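Side-chain contact in SAP-like pentraxin (Limulus polyphemus, PDB 3FLP), which probably acts as a calcium-dependent, sugar-binding lectin of the pentraxin family, built as a doubly stacked ring of seven subunits per layer: residues L22-T27 / N192-M197. Sequence-based numbering, arbitrary orientation.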
loop_
_atom_site.group_PDB
_atom_site.type_symbol
_atom_site.label_atom_id
_atom_site.label_comp_id
_atom_site.label_asym_id
_atom_site.label_seq_id
_atom_site.Cartn_x
_atom_site.Cartn_y
_atom_site.Cartn_z
ATOM N N LEU A 22 24.028 37.348 18.896
ATOM C CA LEU A 22 24.523 36.119 18.303
ATOM C C LEU A 22 25.576 36.570 17.296
ATOM O O LEU A 22 25.450 37.644 16.706
ATOM C CB LEU A 22 23.420 35.381 17.537
ATOM C CG LEU A 22 22.080 35.063 18.199
ATOM C CD1 LEU A 22 21.261 34.175 17.253
ATOM C CD2 LEU A 22 22.307 34.357 19.516
ATOM N N ARG A 23 26.614 35.764 17.111
ATOM C CA ARG A 23 27.646 36.071 16.131
ATOM C C ARG A 23 27.954 34.761 15.425
ATOM O O ARG A 23 28.361 33.785 16.062
ATOM C CB ARG A 23 28.921 36.610 16.791
ATOM C CG ARG A 23 29.968 37.077 15.765
ATOM C CD ARG A 23 31.270 37.549 16.419
ATOM N NE ARG A 23 32.079 36.426 16.886
ATOM C CZ ARG A 23 32.394 36.200 18.157
ATOM N NH1 ARG A 23 31.973 37.021 19.108
ATOM N NH2 ARG A 23 33.127 35.146 18.481
ATOM N N PHE A 24 27.745 34.723 14.117
ATOM C CA PHE A 24 28.018 33.497 13.386
ATOM C C PHE A 24 29.510 33.239 13.287
ATOM O O PHE A 24 30.297 34.148 13.015
ATOM C CB PHE A 24 27.358 33.540 12.014
ATOM C CG PHE A 24 25.873 33.352 12.073
ATOM C CD1 PHE A 24 25.040 34.404 12.435
ATOM C CD2 PHE A 24 25.310 32.100 11.838
ATOM C CE1 PHE A 24 23.658 34.216 12.567
ATOM C CE2 PHE A 24 23.924 31.898 11.968
ATOM C CZ PHE A 24 23.101 32.962 12.335
ATOM N N MET A 25 29.886 31.990 13.539
ATOM C CA MET A 25 31.280 31.571 13.526
ATOM C C MET A 25 31.966 31.677 12.169
ATOM O O MET A 25 33.142 31.995 12.103
ATOM C CB MET A 25 31.392 30.135 14.045
ATOM C CG MET A 25 30.948 29.957 15.494
ATOM S SD MET A 25 32.004 30.875 16.642
ATOM C CE MET A 25 33.464 29.847 16.630
ATOM N N GLN A 26 31.232 31.412 11.092
ATOM C CA GLN A 26 31.804 31.468 9.757
ATOM C C GLN A 26 31.444 32.769 9.046
ATOM O O GLN A 26 30.285 33.191 9.048
ATOM C CB GLN A 26 31.319 30.258 8.941
ATOM C CG GLN A 26 31.912 30.135 7.545
ATOM C CD GLN A 26 31.541 28.822 6.864
ATOM O OE1 GLN A 26 30.482 28.254 7.129
ATOM N NE2 GLN A 26 32.402 28.345 5.972
ATOM N N THR A 27 32.444 33.417 8.456
ATOM C CA THR A 27 32.198 34.660 7.733
ATOM C C THR A 27 31.537 34.318 6.400
ATOM O O THR A 27 31.669 33.201 5.894
ATOM C CB THR A 27 33.509 35.444 7.471
ATOM O OG1 THR A 27 34.386 34.665 6.647
ATOM C CG2 THR A 27 34.203 35.767 8.782
ATOM N N ASN A 192 20.938 28.989 1.663
ATOM C CA ASN A 192 22.198 28.357 1.281
ATOM C C ASN A 192 23.407 29.050 1.922
ATOM O O ASN A 192 24.485 28.480 1.986
ATOM C CB ASN A 192 22.356 28.333 -0.252
ATOM C CG ASN A 192 22.628 29.712 -0.846
ATOM O OD1 ASN A 192 21.926 30.687 -0.559
ATOM N ND2 ASN A 192 23.642 29.795 -1.690
ATOM N N VAL A 193 23.224 30.282 2.386
ATOM C CA VAL A 193 24.305 31.022 3.034
ATOM C C VAL A 193 24.215 30.732 4.534
ATOM O O VAL A 193 25.185 30.306 5.156
ATOM C CB VAL A 193 24.163 32.536 2.772
ATOM C CG1 VAL A 193 25.251 33.300 3.501
ATOM C CG2 VAL A 193 24.246 32.806 1.278
ATOM N N ILE A 194 23.036 30.964 5.106
ATOM C CA ILE A 194 22.793 30.687 6.517
ATOM C C ILE A 194 21.486 29.916 6.638
ATOM O O ILE A 194 20.454 30.346 6.124
ATOM C CB ILE A 194 22.656 31.977 7.372
ATOM C CG1 ILE A 194 24.018 32.653 7.540
ATOM C CG2 ILE A 194 22.085 31.637 8.748
ATOM C CD1 ILE A 194 23.959 33.923 8.380
ATOM N N SER A 195 21.546 28.763 7.293
ATOM C CA SER A 195 20.366 27.946 7.523
ATOM C C SER A 195 20.230 27.869 9.041
ATOM O O SER A 195 21.137 27.400 9.721
ATOM C CB SER A 195 20.545 26.546 6.931
ATOM O OG SER A 195 19.418 25.733 7.230
ATOM N N TRP A 196 19.104 28.349 9.561
ATOM C CA TRP A 196 18.861 28.374 10.995
ATOM C C TRP A 196 19.220 27.079 11.723
ATOM O O TRP A 196 18.736 26.005 11.379
ATOM C CB TRP A 196 17.397 28.719 11.269
ATOM C CG TRP A 196 17.109 29.048 12.713
ATOM C CD1 TRP A 196 16.094 28.551 13.481
ATOM C CD2 TRP A 196 17.786 30.016 13.525
ATOM N NE1 TRP A 196 16.088 29.157 14.716
ATOM C CE2 TRP A 196 17.114 30.063 14.769
ATOM C CE3 TRP A 196 18.889 30.854 13.319
ATOM C CZ2 TRP A 196 17.510 30.917 15.801
ATOM C CZ3 TRP A 196 19.283 31.702 14.345
ATOM C CH2 TRP A 196 18.593 31.728 15.571
ATOM N N MET A 197 20.075 27.207 12.733
ATOM C CA MET A 197 20.519 26.086 13.547
ATOM C C MET A 197 21.403 25.066 12.815
ATOM O O MET A 197 21.705 24.002 13.363
ATOM C CB MET A 197 19.307 25.383 14.175
ATOM C CG MET A 197 18.428 26.291 15.042
ATOM S SD MET A 197 19.334 27.181 16.348
ATOM C CE MET A 197 19.702 25.828 17.533
#
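Leu-22 and Phe-24 of strand 21-24 meet Ile-194 and Trp-196 in a buried, wholly apolar contact across the two facing sheets of the pentraxin fold, a lectin-like beta sandwich. It illustrates how such sheets are joined by interlocking side chains: no hydrogen bond spans the two segments, and the CA atoms of Phe-24 and Ile-194 remain 9.1 Å apart.

The central element is a CH-pi contact. Ile-194 CD1 sits 3.9 Å from the centroid of the Phe-24 ring and only 2° off its normal, so the methyl lies squarely over one face. The isoleucine meets the ring with both branches: while CD1 takes the centre, CG2 reaches the rim, 3.7 Å from Phe-24 CE2. The two side chains approach from opposite directions. In Ile-194, CG1 lies anti to the carbonyl carbon (chi1 -72°) and the chain is extended beyond it, which carries CD1 out over the ring.

Trp-196 is met at the rim of its six-membered ring. Leu-22 CD1 lies in the indole plane, 4.0 Å from Trp-196 CH2, and the two side chains cross at about a right angle. Phe-24 CZ touches more loosely, 4.5 Å from Trp-196 CZ3. Met-197 SD rests over one indole face, toward its rim, and the indole NE1 is satisfied by the carbonyl of Val-7, which helps to fix the ring's rotation.

Phe-201 meets both aromatic rings, nearly parallel to that of Trp-196. On one side, strand 21-24 runs between strands 139-142 and 201-204; on the other, Ile-194 belongs to a classic beta bulge, where Val-193 and Ile-194 face Val-168 of strand 161-169, while Ile-9 of strand 7-11 touches both Leu-22 and Trp-196.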